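Putative isocitrate dehydrogenase, NAD-dependent (Methylococcus capsulatus, PDB 6LKY) binds NAD and probably catalyses the magnesium- and NAD-dependent oxidative decarboxylation of isocitrate. Local coordinates at residues Ile153-Phe158 with Ala193-Asp198; Lys167-Val172 with Ile199-Arg204; Ala275-Met280 with Ser313-Leu318. The protein carries 1 engineered substitution. All coordinates share one frame; numbering follows the deposited sequence.

How the contacts relate
From the N terminus, helix 147-163 comes first, and its residues Ile153-Phe158 open contact 1. Strand 168-173 follows and opens contact 2 before contact 1 has closed. After helix 181-193 the chain closes contact 1 at Ala193-Asp198, then contact 2 on strand 200-205, so the two loops cross. Their centres lie about 9 Å apart and they share one core: Phe158 packs on Ile199, Phe201 and Val169, and Ala193 on Phe201, seating the helices on the end of the large mixed sheet. Contact 3 comes later, closing a largely helical loop between Ala275-Met280 and Ser313-Leu318 beside NAD, with its centre about 36 Å from that of contact 1.

Contact 1 (Ile153-Phe158 with Ala193-Asp198); sequences IIRYAF and AKEYPD
Ala193 meets the far end of the Phe158 ring: Phe158 CZ lies 3.8 Å from Ala193 CB and about as near to its CA, an oblique approach to the ring. Ala193 also starts a type I turn that runs to Tyr196, closed by the bond from Tyr196 N to Ala193 O. The turn leads from helix 181-193 toward strand 200-205 and brings the side chains of Glu195 and Tyr196 round to helix 147-163.

Glu195 reaches Arg155 with an extended chain. The guanidinium takes the carboxylate side-on, one nitrogen to each oxygen: Arg155 NE donates to Glu195 OE1 at 3.2 Å and Arg155 NH2 to Glu195 OE2 at 3.1 Å, each oxygen using its syn lone pair. The two planar groups are only 18° apart, so the salt bridge is almost flat. Glu195 is exposed and Arg155 partly so, which puts this bridge nearer solvent than the buried Phe158 and Tyr196.

These contacts belong to the helix packing on one face of the parallel beta-alpha-beta unit formed by strand 168-173, helix 181-193 and strand 200-205. Helix 147-163 lies beside helix 181-193, where Ile154 rests on Phe185 and Ile192.

Tyr196 lays its ring against Phe158 in an offset stack, centroids 4.8 Å apart and planes 16° from parallel. The offset puts Phe158 CB, rather than its ring, over the middle of the tyrosine: this CH-pi contact is 3.4 Å from CB to the Tyr196 ring centroid. With Tyr196 CG anti to its carbonyl carbon (chi1 -67°), the ring runs back toward the helix, where Tyr196 OH is hydrogen-bonded to OD1 of Asp159, the residue following Phe158.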
loop_
_atom_site.group_PDB
_atom_site.type_symbol
_atom_site.label_atom_id
_atom_site.label_comp_id
_atom_site.label_asym_id
_atom_site.label_seq_id
_atom_site.Cartn_x
_atom_site.Cartn_y
_atom_site.Cartn_z
ATOM N N ILE A 153 -0.721 -15.146 14.832
ATOM C CA ILE A 153 -1.487 -14.579 13.714
ATOM C C ILE A 153 -1.464 -15.514 12.502
ATOM O O ILE A 153 -2.475 -15.658 11.793
ATOM C CB ILE A 153 -1.025 -13.144 13.353
ATOM C CG1 ILE A 153 -2.063 -12.477 12.436
ATOM C CG2 ILE A 153 0.334 -13.112 12.647
ATOM C CD1 ILE A 153 -3.433 -12.276 13.096
ATOM N N ILE A 154 -0.342 -16.198 12.255
ATOM C CA ILE A 154 -0.294 -17.055 11.071
ATOM C C ILE A 154 -1.125 -18.324 11.285
ATOM O O ILE A 154 -1.842 -18.776 10.372
ATOM C CB ILE A 154 1.163 -17.367 10.684
ATOM C CG1 ILE A 154 1.870 -16.083 10.201
ATOM C CG2 ILE A 154 1.205 -18.475 9.595
ATOM C CD1 ILE A 154 3.401 -16.074 10.413
ATOM N N ARG A 155 -1.070 -18.912 12.493
ATOM C CA ARG A 155 -1.973 -20.019 12.784
ATOM C C ARG A 155 -3.428 -19.578 12.686
ATOM O O ARG A 155 -4.270 -20.333 12.182
ATOM C CB ARG A 155 -1.694 -20.604 14.170
ATOM C CG ARG A 155 -0.370 -21.329 14.280
ATOM C CD ARG A 155 -0.397 -22.395 15.351
ATOM N NE ARG A 155 0.757 -23.277 15.221
ATOM C CZ ARG A 155 1.875 -23.125 15.919
ATOM N NH1 ARG A 155 1.961 -22.146 16.813
ATOM N NH2 ARG A 155 2.891 -23.962 15.744
ATOM N N TYR A 156 -3.755 -18.367 13.165
ATOM C CA TYR A 156 -5.128 -17.893 13.018
ATOM C C TYR A 156 -5.534 -17.857 11.555
ATOM O O TYR A 156 -6.664 -18.222 11.217
ATOM C CB TYR A 156 -5.332 -16.508 13.639
ATOM C CG TYR A 156 -6.794 -16.074 13.594
ATOM C CD1 TYR A 156 -7.368 -15.607 12.421
ATOM C CD2 TYR A 156 -7.598 -16.160 14.720
ATOM C CE1 TYR A 156 -8.692 -15.244 12.364
ATOM C CE2 TYR A 156 -8.928 -15.783 14.680
ATOM C CZ TYR A 156 -9.467 -15.335 13.498
ATOM O OH TYR A 156 -10.792 -14.960 13.436
ATOM N N ALA A 157 -4.637 -17.401 10.673
ATOM C CA ALA A 157 -4.992 -17.323 9.258
ATOM C C ALA A 157 -5.260 -18.715 8.676
ATOM O O ALA A 157 -6.229 -18.913 7.936
ATOM C CB ALA A 157 -3.889 -16.606 8.466
ATOM N N PHE A 158 -4.407 -19.691 8.997
ATOM C CA PHE A 158 -4.640 -21.048 8.481
ATOM C C PHE A 158 -5.908 -21.676 9.068
ATOM O O PHE A 158 -6.695 -22.300 8.336
ATOM C CB PHE A 158 -3.428 -21.934 8.758
ATOM C CG PHE A 158 -2.303 -21.745 7.774
ATOM C CD1 PHE A 158 -2.368 -22.301 6.513
ATOM C CD2 PHE A 158 -1.180 -21.021 8.120
ATOM C CE1 PHE A 158 -1.328 -22.142 5.614
ATOM C CE2 PHE A 158 -0.140 -20.847 7.221
ATOM C CZ PHE A 158 -0.214 -21.413 5.970
ATOM N N ALA A 193 3.271 -23.317 7.788
ATOM C CA ALA A 193 2.530 -23.805 6.629
ATOM C C ALA A 193 2.607 -25.322 6.504
ATOM O O ALA A 193 1.675 -25.952 5.983
ATOM C CB ALA A 193 3.058 -23.146 5.352
ATOM N N LYS A 194 3.705 -25.924 6.966
ATOM C CA LYS A 194 3.872 -27.369 6.869
ATOM C C LYS A 194 2.943 -28.120 7.814
ATOM O O LYS A 194 2.703 -29.313 7.609
ATOM C CB LYS A 194 5.340 -27.724 7.102
ATOM C CG LYS A 194 6.235 -27.156 5.982
ATOM C CD LYS A 194 7.686 -27.624 6.041
ATOM C CE LYS A 194 8.343 -27.277 7.360
ATOM N NZ LYS A 194 9.805 -27.068 7.181
ATOM N N GLU A 195 2.403 -27.446 8.829
ATOM C CA GLU A 195 1.372 -28.026 9.673
ATOM C C GLU A 195 0.004 -28.044 9.003
ATOM O O GLU A 195 -0.950 -28.550 9.604
ATOM C CB GLU A 195 1.271 -27.256 10.990
ATOM C CG GLU A 195 2.540 -27.253 11.814
ATOM C CD GLU A 195 2.498 -26.238 12.947
ATOM O OE1 GLU A 195 1.390 -25.768 13.311
ATOM O OE2 GLU A 195 3.585 -25.891 13.458
ATOM N N TYR A 196 -0.135 -27.458 7.816
ATOM C CA TYR A 196 -1.431 -27.316 7.146
ATOM C C TYR A 196 -1.329 -27.744 5.681
ATOM O O TYR A 196 -1.578 -26.949 4.771
ATOM C CB TYR A 196 -1.939 -25.879 7.254
ATOM C CG TYR A 196 -2.306 -25.433 8.657
ATOM C CD1 TYR A 196 -1.344 -24.937 9.513
ATOM C CD2 TYR A 196 -3.626 -25.502 9.114
ATOM C CE1 TYR A 196 -1.670 -24.516 10.787
ATOM C CE2 TYR A 196 -3.968 -25.090 10.392
ATOM C CZ TYR A 196 -2.979 -24.594 11.225
ATOM O OH TYR A 196 -3.280 -24.171 12.499
ATOM N N PRO A 197 -0.980 -29.007 5.415
ATOM C CA PRO A 197 -0.794 -29.430 4.015
ATOM C C PRO A 197 -2.063 -29.366 3.182
ATOM O O PRO A 197 -1.975 -29.382 1.948
ATOM C CB PRO A 197 -0.280 -30.868 4.150
ATOM C CG PRO A 197 -0.867 -31.340 5.428
ATOM C CD PRO A 197 -0.871 -30.146 6.348
ATOM N N ASP A 198 -3.238 -29.306 3.815
ATOM C CA ASP A 198 -4.486 -29.121 3.082
ATOM C C ASP A 198 -4.634 -27.712 2.529
ATOM O O ASP A 198 -5.463 -27.499 1.632
ATOM C CB ASP A 198 -5.694 -29.413 3.984
ATOM C CG ASP A 198 -5.598 -28.722 5.353
ATOM O OD1 ASP A 198 -4.545 -28.811 6.012
ATOM O OD2 ASP A 198 -6.588 -28.084 5.774
#

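Contact 2 (Lys167-Val172 with Ile199-Arg204); sequences KKVTLV and IEFDDR
Strands 168-172 and 200-204 run parallel, Lys168 level with Glu200 and Val172 with Arg204. Backbone hydrogen bonds alternate across the pair, from Val169 N to Glu200 O, Asp202 N to Val169 O, Leu171 N to Asp202 O and Arg204 N to Leu171 O, all within 2.9-3.2 Å.

Among polar side chains, Thr170 OG1 donates to the syn lone pair of Asp202 OD1 at 2.7 Å. Asp202 CG stands between its own backbone N and carbonyl carbon (chi1 62°), which swings the carboxylate across to the threonine. Asp202 OD2 lies 4.5 Å from Lys168 NZ, too far for a salt bridge though probably still mildly attractive; the amine's hydrogen bond goes to Arg219 O. Were Asp202 replaced by an alanine, Thr170 OG1 would probably lose this acceptor and Lys168 a nearby negative charge.

Apolar contacts occupy the opposite face. The Phe201 ring leans obliquely on Leu171, with Phe201 CE1 3.8 Å from Leu171 CB, while Val169 CG2 meets Ile199 CG2; helices 147-163 and 181-193 pack against this side.

The right-handed beta-alpha-beta crossover through helix 181-193 thus ends in strand 200-205, outermost in this chain's mixed sheet.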
loop_
_atom_site.group_PDB
_atom_site.type_symbol
_atom_site.label_atom_id
_atom_site.label_comp_id
_atom_site.label_asym_id
_atom_site.label_seq_id
_atom_site.Cartn_x
_atom_site.Cartn_y
_atom_site.Cartn_z
ATOM N N LYS A 167 -9.031 -21.906 0.431
ATOM C CA LYS A 167 -8.049 -22.835 -0.086
ATOM C C LYS A 167 -6.609 -22.334 -0.111
ATOM O O LYS A 167 -5.708 -23.166 -0.223
ATOM C CB LYS A 167 -8.550 -23.378 -1.433
ATOM C CG LYS A 167 -9.450 -24.585 -1.035
ATOM C CD LYS A 167 -10.549 -25.133 -1.941
ATOM C CE LYS A 167 -10.477 -24.783 -3.399
ATOM N NZ LYS A 167 -11.863 -24.763 -3.969
ATOM N N LYS A 168 -6.352 -21.030 0.045
ATOM C CA LYS A 168 -4.989 -20.512 -0.052
ATOM C C LYS A 168 -4.761 -19.411 0.979
ATOM O O LYS A 168 -5.618 -18.540 1.186
ATOM C CB LYS A 168 -4.691 -19.982 -1.461
ATOM C CG LYS A 168 -3.307 -19.329 -1.620
ATOM C CD LYS A 168 -2.998 -19.074 -3.081
ATOM C CE LYS A 168 -4.086 -18.221 -3.724
ATOM N NZ LYS A 168 -3.679 -17.841 -5.100
ATOM N N VAL A 169 -3.591 -19.470 1.620
ATOM C CA VAL A 169 -3.055 -18.392 2.452
ATOM C C VAL A 169 -1.833 -17.809 1.752
ATOM O O VAL A 169 -0.900 -18.543 1.400
ATOM C CB VAL A 169 -2.685 -18.881 3.865
ATOM C CG1 VAL A 169 -1.878 -17.798 4.609
ATOM C CG2 VAL A 169 -3.937 -19.253 4.659
ATOM N N THR A 170 -1.846 -16.493 1.543
ATOM C CA THR A 170 -0.717 -15.735 1.014
ATOM C C THR A 170 -0.149 -14.839 2.107
ATOM O O THR A 170 -0.847 -13.953 2.606
ATOM C CB THR A 170 -1.142 -14.877 -0.171
ATOM O OG1 THR A 170 -1.681 -15.706 -1.203
ATOM C CG2 THR A 170 0.071 -14.111 -0.706
ATOM N N LEU A 171 1.106 -15.060 2.473
ATOM C CA LEU A 171 1.772 -14.228 3.465
ATOM C C LEU A 171 2.453 -13.055 2.765
ATOM O O LEU A 171 3.265 -13.256 1.854
ATOM C CB LEU A 171 2.780 -15.064 4.260
ATOM C CG LEU A 171 3.444 -14.414 5.484
ATOM C CD1 LEU A 171 3.855 -15.470 6.512
ATOM C CD2 LEU A 171 4.671 -13.574 5.090
ATOM N N VAL A 172 2.138 -11.834 3.196
ATOM C CA VAL A 172 2.638 -10.624 2.538
ATOM C C VAL A 172 3.696 -9.970 3.418
ATOM O O VAL A 172 3.497 -9.818 4.626
ATOM C CB VAL A 172 1.494 -9.653 2.202
ATOM C CG1 VAL A 172 2.031 -8.436 1.417
ATOM C CG2 VAL A 172 0.446 -10.405 1.372
ATOM N N ILE A 199 -3.854 -26.754 3.033
ATOM C CA ILE A 199 -3.999 -25.352 2.674
ATOM C C ILE A 199 -2.807 -24.959 1.819
ATOM O O ILE A 199 -1.654 -25.278 2.135
ATOM C CB ILE A 199 -4.133 -24.427 3.891
ATOM C CG1 ILE A 199 -5.192 -24.970 4.857
ATOM C CG2 ILE A 199 -4.512 -23.018 3.409
ATOM C CD1 ILE A 199 -6.622 -24.916 4.307
ATOM N N GLU A 200 -3.117 -24.269 0.740
ATOM C CA GLU A 200 -2.172 -23.873 -0.280
ATOM C C GLU A 200 -1.397 -22.687 0.336
ATOM O O GLU A 200 -2.011 -21.801 0.941
ATOM C CB GLU A 200 -3.097 -23.437 -1.405
ATOM C CG GLU A 200 -3.468 -24.570 -2.375
ATOM C CD GLU A 200 -3.966 -24.170 -3.746
ATOM O OE1 GLU A 200 -4.754 -23.198 -3.838
ATOM O OE2 GLU A 200 -3.872 -25.051 -4.648
ATOM N N PHE A 201 -0.068 -22.628 0.205
ATOM C CA PHE A 201 0.689 -21.543 0.840
ATOM C C PHE A 201 1.652 -20.887 -0.138
ATOM O O PHE A 201 2.431 -21.584 -0.795
ATOM C CB PHE A 201 1.483 -22.011 2.080
ATOM C CG PHE A 201 2.248 -20.880 2.778
ATOM C CD1 PHE A 201 1.570 -19.878 3.469
ATOM C CD2 PHE A 201 3.636 -20.815 2.712
ATOM C CE1 PHE A 201 2.261 -18.849 4.093
ATOM C CE2 PHE A 201 4.343 -19.790 3.335
ATOM C CZ PHE A 201 3.658 -18.799 4.025
ATOM N N ASP A 202 1.603 -19.548 -0.228
ATOM C CA ASP A 202 2.633 -18.792 -0.931
ATOM C C ASP A 202 2.889 -17.456 -0.224
ATOM O O ASP A 202 2.289 -17.146 0.811
ATOM C CB ASP A 202 2.275 -18.630 -2.421
ATOM C CG ASP A 202 1.000 -17.851 -2.656
ATOM O OD1 ASP A 202 0.398 -17.304 -1.708
ATOM O OD2 ASP A 202 0.587 -17.795 -3.831
ATOM N N ASP A 203 3.819 -16.671 -0.775
ATOM C CA ASP A 203 4.214 -15.402 -0.181
ATOM C C ASP A 203 4.454 -14.362 -1.274
ATOM O O ASP A 203 4.822 -14.693 -2.401
ATOM C CB ASP A 203 5.453 -15.574 0.715
ATOM C CG ASP A 203 6.726 -15.829 -0.081
ATOM O OD1 ASP A 203 7.422 -14.847 -0.420
ATOM O OD2 ASP A 203 7.029 -17.009 -0.376
ATOM N N ARG A 204 4.241 -13.093 -0.928
ATOM C CA ARG A 204 4.403 -11.994 -1.869
ATOM C C ARG A 204 5.056 -10.810 -1.171
ATOM O O ARG A 204 4.775 -10.539 0.003
ATOM C CB ARG A 204 3.057 -11.543 -2.456
ATOM C CG ARG A 204 2.401 -12.530 -3.407
ATOM C CD ARG A 204 3.208 -12.691 -4.689
ATOM N NE ARG A 204 2.538 -13.552 -5.658
ATOM C CZ ARG A 204 2.725 -14.865 -5.758
ATOM N NH1 ARG A 204 3.555 -15.491 -4.933
ATOM N NH2 ARG A 204 2.074 -15.558 -6.685
#

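Contact 3 (Ala275-Met280 with Ser313-Leu318); sequences ANPTAM and SVTPDL. With NAD (nicotinamide-adenine-dinucleotide), chain C.
The adenine end of the NAD pocket is bounded here by the loop that leads into helix 278-290, and Asn276 joins that loop to Thr315, Asp317 and Leu318. Its amide nitrogen makes the one hydrogen bond between the two segments: Asn276 ND2 donates to Asp317 OD2 at 2.8 Å, nearly straight at 167°. The oxygen uses its syn lone pair and lies in the amide plane, although the amide and carboxylate planes are turned 56° from each other.

The other carboxylate oxygen faces back along its own segment: Asp317 OD1 accepts from Thr315 OG1 at 2.6 Å, also through its syn lone pair. Asp317 is therefore gripped at both oxygens, and the threonine probably steadies the carboxylate that Asn276 holds. Thr315 OG1 also sits 3.3 Å from Asn276 CB, and Leu318 CD1 packs 3.5 Å from Asn276 ND2.

Asn276 at the same time caps helix 278-290. Its OD1 accepts from Thr278 N at 2.9 Å, with the donor lying above the carbonyl plane. With Thr278 N at the oxygen and Asp317 OD2 at the nitrogen, both ends of the amide are engaged, which fixes its flip. Asn276 CG lies anti to the backbone N (chi1 -166°), directing the amide between the helix start and Asp317.

The backbone of the same residue meets the adenine: NAD N6A donates to Asn276 O at 2.9 Å, while Ala275 CB lies near adenine C6A. Asp268, Gly264, Ser265 and Ala266 give NAD further hydrogen bonds, and Asn176 of the second subunit adds another. Met329 of helix 326-337 touches Asn276, Pro277 and Thr315.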
loop_
_atom_site.group_PDB
_atom_site.type_symbol
_atom_site.label_atom_id
_atom_site.label_comp_id
_atom_site.label_asym_id
_atom_site.label_seq_id
_atom_site.Cartn_x
_atom_site.Cartn_y
_atom_site.Cartn_z
ATOM N N ALA A 275 -23.112 9.790 5.099
ATOM C CA ALA A 275 -22.208 8.648 5.213
ATOM C C ALA A 275 -22.912 7.325 4.916
ATOM O O ALA A 275 -24.040 7.088 5.355
ATOM C CB ALA A 275 -21.586 8.596 6.613
ATOM N N ASN A 276 -22.221 6.454 4.187
ATOM C CA ASN A 276 -22.698 5.101 3.938
ATOM C C ASN A 276 -22.661 4.287 5.224
ATOM O O ASN A 276 -21.596 4.170 5.841
ATOM C CB ASN A 276 -21.850 4.426 2.872
ATOM C CG ASN A 276 -22.490 3.168 2.332
ATOM O OD1 ASN A 276 -23.324 2.537 2.997
ATOM N ND2 ASN A 276 -22.107 2.794 1.113
ATOM N N PRO A 277 -23.782 3.722 5.671
ATOM C CA PRO A 277 -23.782 2.931 6.904
ATOM C C PRO A 277 -23.483 1.460 6.691
ATOM O O PRO A 277 -23.461 0.705 7.670
ATOM C CB PRO A 277 -25.219 3.127 7.417
ATOM C CG PRO A 277 -26.034 3.262 6.158
ATOM C CD PRO A 277 -25.143 3.941 5.143
ATOM N N THR A 278 -23.237 1.063 5.443
ATOM C CA THR A 278 -23.054 -0.346 5.113
ATOM C C THR A 278 -21.939 -0.975 5.932
ATOM O O THR A 278 -22.103 -2.074 6.473
ATOM C CB THR A 278 -22.755 -0.485 3.625
ATOM O OG1 THR A 278 -23.820 0.108 2.873
ATOM C CG2 THR A 278 -22.569 -1.954 3.240
ATOM N N ALA A 279 -20.784 -0.304 6.016
ATOM C CA ALA A 279 -19.647 -0.874 6.736
ATOM C C ALA A 279 -20.005 -1.165 8.188
ATOM O O ALA A 279 -19.728 -2.256 8.703
ATOM C CB ALA A 279 -18.445 0.068 6.653
ATOM N N MET A 280 -20.648 -0.206 8.862
ATOM C CA MET A 280 -21.037 -0.428 10.254
ATOM C C MET A 280 -22.068 -1.545 10.369
ATOM O O MET A 280 -22.014 -2.364 11.298
ATOM C CB MET A 280 -21.584 0.862 10.863
ATOM C CG MET A 280 -21.487 0.875 12.381
ATOM S SD MET A 280 -19.763 1.042 12.922
ATOM C CE MET A 280 -19.641 -0.281 14.135
ATOM N N SER A 313 -32.240 3.481 -2.953
ATOM C CA SER A 313 -31.993 4.150 -1.682
ATOM C C SER A 313 -30.560 3.925 -1.206
ATOM O O SER A 313 -30.348 3.293 -0.166
ATOM C CB SER A 313 -32.984 3.658 -0.622
ATOM O OG SER A 313 -34.325 3.843 -1.045
ATOM N N VAL A 314 -29.565 4.405 -1.954
ATOM C CA VAL A 314 -28.178 4.260 -1.532
ATOM C C VAL A 314 -27.548 5.641 -1.407
ATOM O O VAL A 314 -27.977 6.614 -2.036
ATOM C CB VAL A 314 -27.348 3.356 -2.473
ATOM C CG1 VAL A 314 -27.868 1.922 -2.445
ATOM C CG2 VAL A 314 -27.321 3.907 -3.887
ATOM N N THR A 315 -26.497 5.710 -0.583
ATOM C CA THR A 315 -25.832 6.963 -0.259
ATOM C C THR A 315 -24.944 7.425 -1.419
ATOM O O THR A 315 -24.606 6.633 -2.304
ATOM C CB THR A 315 -25.034 6.798 1.035
ATOM O OG1 THR A 315 -24.281 5.580 1.008
ATOM C CG2 THR A 315 -25.984 6.756 2.232
ATOM N N PRO A 316 -24.575 8.715 -1.451
ATOM C CA PRO A 316 -23.869 9.260 -2.632
ATOM C C PRO A 316 -22.526 8.609 -2.949
ATOM O O PRO A 316 -22.063 8.724 -4.090
ATOM C CB PRO A 316 -23.691 10.750 -2.298
ATOM C CG PRO A 316 -24.578 11.036 -1.158
ATOM C CD PRO A 316 -24.913 9.759 -0.464
ATOM N N ASP A 317 -21.854 7.977 -1.983
ATOM C CA ASP A 317 -20.602 7.298 -2.306
ATOM C C ASP A 317 -20.823 6.150 -3.283
ATOM O O ASP A 317 -19.911 5.794 -4.040
ATOM C CB ASP A 317 -19.938 6.769 -1.041
ATOM C CG ASP A 317 -20.825 5.801 -0.299
ATOM O OD1 ASP A 317 -21.906 6.238 0.148
ATOM O OD2 ASP A 317 -20.461 4.609 -0.187
ATOM N N LEU A 318 -22.017 5.560 -3.287
ATOM C CA LEU A 318 -22.276 4.443 -4.185
ATOM C C LEU A 318 -22.856 4.911 -5.511
ATOM O O LEU A 318 -22.518 4.360 -6.566
ATOM C CB LEU A 318 -23.229 3.449 -3.527
ATOM C CG LEU A 318 -22.599 2.620 -2.414
ATOM C CD1 LEU A 318 -23.627 1.687 -1.790
ATOM C CD2 LEU A 318 -21.406 1.841 -2.953
HETATM P PA NAD C . -11.474 8.281 6.688
HETATM O O1A NAD C . -12.126 8.919 7.891
HETATM O O2A NAD C . -11.805 6.822 6.610
HETATM O O5B NAD C . -11.905 9.081 5.371
HETATM C C5B NAD C . -11.327 8.703 4.125
HETATM C C4B NAD C . -12.293 9.056 3.011
HETATM O O4B NAD C . -13.335 8.060 3.027
HETATM C C3B NAD C . -12.920 10.419 3.278
HETATM O O3B NAD C . -13.040 11.160 2.073
HETATM C C2B NAD C . -14.291 10.067 3.835
HETATM O O2B NAD C . -15.301 11.057 3.582
HETATM C C1B NAD C . -14.591 8.710 3.214
HETATM N N9A NAD C . -15.445 8.056 4.195
HETATM C C8A NAD C . -14.886 7.001 5.061
HETATM N N7A NAD C . -16.146 6.532 5.669
HETATM C C5A NAD C . -17.004 6.309 4.511
HETATM C C6A NAD C . -18.470 6.486 4.868
HETATM N N6A NAD C . -18.908 5.328 5.664
HETATM N N1A NAD C . -19.226 6.530 3.608
HETATM C C2A NAD C . -18.889 7.673 2.736
HETATM N N3A NAD C . -17.695 8.380 3.207
HETATM C C4A NAD C . -16.639 7.446 3.588
HETATM O O3 NAD C . -9.874 8.370 6.788
HETATM P PN NAD C . -9.021 9.658 7.189
HETATM O O1N NAD C . -9.626 10.952 6.745
HETATM O O2N NAD C . -7.643 9.429 6.588
HETATM O O5D NAD C . -8.927 9.658 8.794
HETATM C C5D NAD C . -9.903 10.360 9.580
HETATM C C4D NAD C . -9.768 9.946 11.040
HETATM O O4D NAD C . -10.275 8.618 11.257
HETATM C C3D NAD C . -8.305 9.958 11.486
HETATM O O3D NAD C . -8.243 10.631 12.740
HETATM C C2D NAD C . -7.979 8.485 11.654
HETATM O O2D NAD C . -7.021 8.213 12.675
HETATM C C1D NAD C . -9.321 7.877 12.039
HETATM N N1N NAD C . -9.263 6.412 11.802
HETATM C C2N NAD C . -10.308 5.663 12.485
HETATM C C3N NAD C . -9.957 4.204 12.306
HETATM C C7N NAD C . -10.656 3.278 13.307
HETATM O O7N NAD C . -11.030 2.038 12.721
HETATM N N7N NAD C . -11.772 3.950 13.969
HETATM C C4N NAD C . -10.031 3.728 10.864
HETATM C C5N NAD C . -9.321 4.671 9.912
HETATM C C6N NAD C . -9.124 6.123 10.357
#